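Local coordinates for Low molecular weight phosphotyrosine phosphatase family protein (Streptococcus pyogenes, PDB 5GOT) that catalyses the removal of phosphate from phosphotyrosine in proteins, as a bacterial member of the low molecular weight protein tyrosine phosphatase family, at residues E34-I47 / K66-F79. Numbering follows the deposited sequence.
Sequences ESRATSDWEHGNPI and KCSKQITITDFNTF
Arg36 reaches Asp75 through NE, which gives OD2 a 3.0 Å hydrogen bond within a salt bridge; a bend at chi2 (-81°) turns the guanidinium that way. The carboxylate is met from above its plane, the two flat groups lying 69° apart. Thr72 N binds the same OD2 from the opposite face, so the capping box of helix 73-78 also holds the arginine's partner. At the other end of the guanidinium, NH1 and NH2 both grip Glu34 OE2. Lys69 runs alongside Arg36 in the same direction, its CD 3.8 Å above the guanidinium plane, while Phe79 CE2 lies over the opposite face. Lys66 NZ approaches Ser35 O (3.2 Å) from one face of the carbonyl and Arg36 NH1 from the other; Asn11 also binds the lysine. Gln70, fully extended, brings NE2 to Thr38 O at 2.8 Å, nearly straight at 169°. Backbone bonds Ala37 N to Lys69 O (2.8 Å) and Ile71 N to Ala37 O (2.9 Å) flank a single bridge, and Gly44 N meets Ser68 O. The contact thus ties the end of strand 31-37, at the margin of the four-stranded parallel sheet with order 2-1-3-4, to the segment entering helix 73-78 in the low molecular weight phosphatase fold.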
# COMPACT_ATOMS: atom_id res chain seq x y z
N GLU A 34 6.02 0.64 3.59
CA GLU A 34 5.49 -0.46 4.39
C GLU A 34 4.00 -0.57 4.12
O GLU A 34 3.44 0.21 3.34
CB GLU A 34 5.79 -0.27 5.88
CG GLU A 34 7.28 -0.40 6.21
CD GLU A 34 7.54 -0.59 7.69
OE1 GLU A 34 8.65 -0.27 8.16
OE2 GLU A 34 6.61 -1.05 8.39
N SER A 35 3.35 -1.55 4.74
CA SER A 35 1.90 -1.70 4.63
C SER A 35 1.33 -2.20 5.95
O SER A 35 2.03 -2.80 6.77
CB SER A 35 1.50 -2.64 3.47
OG SER A 35 2.00 -3.97 3.65
N ARG A 36 0.04 -1.92 6.15
CA ARG A 36 -0.63 -2.26 7.40
C ARG A 36 -2.09 -2.58 7.14
O ARG A 36 -2.63 -2.32 6.05
CB ARG A 36 -0.56 -1.11 8.42
CG ARG A 36 0.83 -0.73 8.88
CD ARG A 36 1.37 -1.66 9.97
NE ARG A 36 2.60 -1.08 10.50
CZ ARG A 36 3.78 -1.20 9.91
NH1 ARG A 36 3.91 -1.91 8.79
NH2 ARG A 36 4.85 -0.61 10.44
N ALA A 37 -2.74 -3.09 8.18
CA ALA A 37 -4.17 -3.39 8.19
C ALA A 37 -4.90 -2.40 9.09
O ALA A 37 -4.36 -1.94 10.09
CB ALA A 37 -4.44 -4.81 8.72
N THR A 38 -6.16 -2.09 8.74
CA THR A 38 -6.96 -1.33 9.70
C THR A 38 -7.44 -2.21 10.85
O THR A 38 -7.63 -1.72 11.97
CB THR A 38 -8.17 -0.66 9.04
OG1 THR A 38 -9.07 -1.66 8.54
CG2 THR A 38 -7.73 0.22 7.89
N SER A 39 -7.62 -3.51 10.60
CA SER A 39 -8.19 -4.44 11.57
C SER A 39 -7.14 -5.42 12.08
O SER A 39 -6.01 -5.48 11.59
CB SER A 39 -9.34 -5.24 10.97
OG SER A 39 -8.81 -6.30 10.19
N ASP A 40 -7.59 -6.21 13.07
CA ASP A 40 -6.97 -7.40 13.66
C ASP A 40 -7.15 -8.65 12.84
O ASP A 40 -6.51 -9.66 13.14
CB ASP A 40 -7.61 -7.70 15.02
CG ASP A 40 -6.72 -7.40 16.14
OD1 ASP A 40 -5.58 -6.98 15.87
OD2 ASP A 40 -7.15 -7.59 17.30
N TRP A 41 -8.05 -8.63 11.85
CA TRP A 41 -8.74 -9.83 11.43
C TRP A 41 -7.84 -10.84 10.72
O TRP A 41 -8.25 -11.99 10.55
CB TRP A 41 -9.92 -9.44 10.54
CG TRP A 41 -10.92 -8.56 11.25
CD1 TRP A 41 -10.87 -8.14 12.55
CD2 TRP A 41 -12.12 -8.02 10.70
NE1 TRP A 41 -11.97 -7.37 12.84
CE2 TRP A 41 -12.75 -7.28 11.73
CE3 TRP A 41 -12.73 -8.08 9.44
CZ2 TRP A 41 -13.96 -6.61 11.53
CZ3 TRP A 41 -13.94 -7.42 9.25
CH2 TRP A 41 -14.53 -6.69 10.29
N GLU A 42 -6.63 -10.46 10.31
CA GLU A 42 -5.72 -11.37 9.63
C GLU A 42 -4.33 -11.33 10.25
O GLU A 42 -3.36 -11.78 9.63
CB GLU A 42 -5.64 -11.04 8.14
CG GLU A 42 -6.97 -11.20 7.38
CD GLU A 42 -7.33 -12.67 7.12
OE1 GLU A 42 -6.46 -13.53 7.38
OE2 GLU A 42 -8.46 -12.96 6.66
N HIS A 43 -4.21 -10.79 11.47
CA HIS A 43 -2.90 -10.40 11.98
C HIS A 43 -1.98 -11.62 12.11
O HIS A 43 -2.40 -12.68 12.58
CB HIS A 43 -3.03 -9.68 13.32
CG HIS A 43 -3.24 -10.59 14.49
ND1 HIS A 43 -2.20 -11.23 15.13
CD2 HIS A 43 -4.37 -10.96 15.14
CE1 HIS A 43 -2.68 -11.97 16.12
NE2 HIS A 43 -4.00 -11.82 16.15
N GLY A 44 -0.74 -11.46 11.66
CA GLY A 44 0.22 -12.52 11.67
C GLY A 44 0.23 -13.40 10.44
O GLY A 44 1.22 -14.10 10.21
N ASN A 45 -0.83 -13.38 9.63
CA ASN A 45 -0.92 -14.26 8.47
C ASN A 45 -0.09 -13.72 7.31
O ASN A 45 0.07 -12.51 7.16
CB ASN A 45 -2.37 -14.42 8.04
CG ASN A 45 -3.21 -15.09 9.10
OD1 ASN A 45 -2.67 -15.82 9.93
ND2 ASN A 45 -4.51 -14.83 9.09
N PRO A 46 0.48 -14.59 6.49
CA PRO A 46 1.33 -14.12 5.40
C PRO A 46 0.51 -13.50 4.28
O PRO A 46 -0.72 -13.49 4.29
CB PRO A 46 2.04 -15.40 4.94
CG PRO A 46 1.10 -16.49 5.31
CD PRO A 46 0.44 -16.07 6.58
N ILE A 47 1.23 -12.96 3.30
CA ILE A 47 0.58 -12.43 2.11
C ILE A 47 -0.31 -13.51 1.51
O ILE A 47 0.06 -14.68 1.43
CB ILE A 47 1.64 -11.95 1.10
CG1 ILE A 47 2.48 -10.83 1.71
CG2 ILE A 47 0.96 -11.46 -0.17
CD1 ILE A 47 3.73 -10.54 0.93
N LYS A 66 6.89 -11.32 5.26
CA LYS A 66 5.87 -10.32 5.52
C LYS A 66 4.59 -10.97 6.04
O LYS A 66 4.13 -11.98 5.50
CB LYS A 66 5.57 -9.52 4.24
CG LYS A 66 4.28 -8.68 4.31
CD LYS A 66 4.35 -7.53 5.31
CE LYS A 66 3.04 -6.75 5.34
NZ LYS A 66 2.93 -5.83 6.52
N CYS A 67 4.04 -10.38 7.10
CA CYS A 67 2.80 -10.82 7.73
C CYS A 67 1.90 -9.62 7.97
O CYS A 67 2.37 -8.48 8.10
CB CYS A 67 3.08 -11.54 9.06
SG CYS A 67 3.98 -13.14 8.88
N SER A 68 0.60 -9.89 8.04
CA SER A 68 -0.38 -8.85 8.30
C SER A 68 -0.10 -8.19 9.64
O SER A 68 0.09 -8.87 10.65
CB SER A 68 -1.78 -9.45 8.31
OG SER A 68 -2.74 -8.49 8.70
N LYS A 69 -0.05 -6.85 9.64
CA LYS A 69 0.25 -6.07 10.85
C LYS A 69 -0.72 -4.90 10.93
O LYS A 69 -0.85 -4.13 9.96
CB LYS A 69 1.70 -5.58 10.83
CG LYS A 69 2.14 -4.78 12.07
CD LYS A 69 3.65 -4.49 12.06
CE LYS A 69 4.02 -3.46 13.17
NZ LYS A 69 5.52 -3.29 13.39
N GLN A 70 -1.42 -4.78 12.06
CA GLN A 70 -2.37 -3.69 12.23
C GLN A 70 -1.63 -2.39 12.48
O GLN A 70 -0.60 -2.36 13.16
CB GLN A 70 -3.34 -3.99 13.38
CG GLN A 70 -4.46 -2.97 13.51
CD GLN A 70 -5.51 -3.34 14.56
OE1 GLN A 70 -5.20 -3.96 15.59
NE2 GLN A 70 -6.75 -2.95 14.31
N ILE A 71 -2.15 -1.30 11.90
CA ILE A 71 -1.53 0.01 12.05
C ILE A 71 -1.62 0.46 13.50
O ILE A 71 -2.62 0.20 14.19
CB ILE A 71 -2.18 1.02 11.08
CG1 ILE A 71 -1.38 2.32 11.04
CG2 ILE A 71 -3.62 1.27 11.46
CD1 ILE A 71 -1.73 3.23 9.87
N THR A 72 -0.57 1.13 13.98
CA THR A 72 -0.47 1.52 15.39
C THR A 72 -0.37 3.03 15.53
O THR A 72 -0.11 3.76 14.57
CB THR A 72 0.75 0.87 16.07
OG1 THR A 72 1.95 1.38 15.49
CG2 THR A 72 0.71 -0.67 15.93
N ILE A 73 -0.55 3.50 16.77
CA ILE A 73 -0.38 4.92 17.05
C ILE A 73 1.01 5.38 16.64
O ILE A 73 1.18 6.47 16.09
CB ILE A 73 -0.65 5.22 18.54
CG1 ILE A 73 -2.12 4.98 18.88
CG2 ILE A 73 -0.25 6.65 18.89
CD1 ILE A 73 -2.46 5.27 20.34
N THR A 74 2.02 4.53 16.87
CA THR A 74 3.36 4.87 16.42
C THR A 74 3.38 5.13 14.92
O THR A 74 4.03 6.07 14.44
CB THR A 74 4.34 3.75 16.75
OG1 THR A 74 4.00 3.16 18.02
CG2 THR A 74 5.75 4.32 16.82
N ASP A 75 2.67 4.29 14.16
CA ASP A 75 2.65 4.41 12.71
C ASP A 75 2.04 5.73 12.27
O ASP A 75 2.56 6.40 11.37
CB ASP A 75 1.89 3.25 12.09
CG ASP A 75 2.52 1.91 12.39
OD1 ASP A 75 3.77 1.85 12.42
OD2 ASP A 75 1.76 0.93 12.56
N PHE A 76 0.90 6.10 12.86
CA PHE A 76 0.27 7.37 12.49
C PHE A 76 1.20 8.55 12.72
O PHE A 76 1.11 9.55 12.00
CB PHE A 76 -1.03 7.59 13.26
CG PHE A 76 -2.20 6.81 12.74
CD1 PHE A 76 -2.91 7.26 11.63
CD2 PHE A 76 -2.62 5.65 13.38
CE1 PHE A 76 -4.01 6.55 11.16
CE2 PHE A 76 -3.71 4.94 12.92
CZ PHE A 76 -4.42 5.39 11.80
N ASN A 77 2.10 8.45 13.71
CA ASN A 77 3.06 9.52 13.98
C ASN A 77 4.25 9.48 13.04
O ASN A 77 4.77 10.53 12.64
CB ASN A 77 3.55 9.44 15.43
CG ASN A 77 2.60 10.10 16.40
OD1 ASN A 77 2.69 11.30 16.65
ND2 ASN A 77 1.68 9.31 16.96
N THR A 78 4.69 8.27 12.69
CA THR A 78 5.93 8.10 11.93
C THR A 78 5.73 8.29 10.43
O THR A 78 6.58 8.90 9.76
CB THR A 78 6.51 6.71 12.21
OG1 THR A 78 6.52 6.49 13.62
CG2 THR A 78 7.93 6.61 11.65
N PHE A 79 4.67 7.74 9.85
CA PHE A 79 4.54 7.77 8.40
C PHE A 79 4.13 9.16 7.91
O PHE A 79 3.38 9.87 8.57
CB PHE A 79 3.54 6.71 7.92
CG PHE A 79 4.10 5.31 7.97
CD1 PHE A 79 5.01 4.86 7.02
CD2 PHE A 79 3.73 4.45 8.99
CE1 PHE A 79 5.53 3.57 7.08
CE2 PHE A 79 4.26 3.16 9.07
CZ PHE A 79 5.16 2.73 8.10
O HOH W 1 5.04 -3.93 5.53
O HOH W 2 -4.92 -7.94 10.28
O HOH W 3 3.95 -13.28 3.06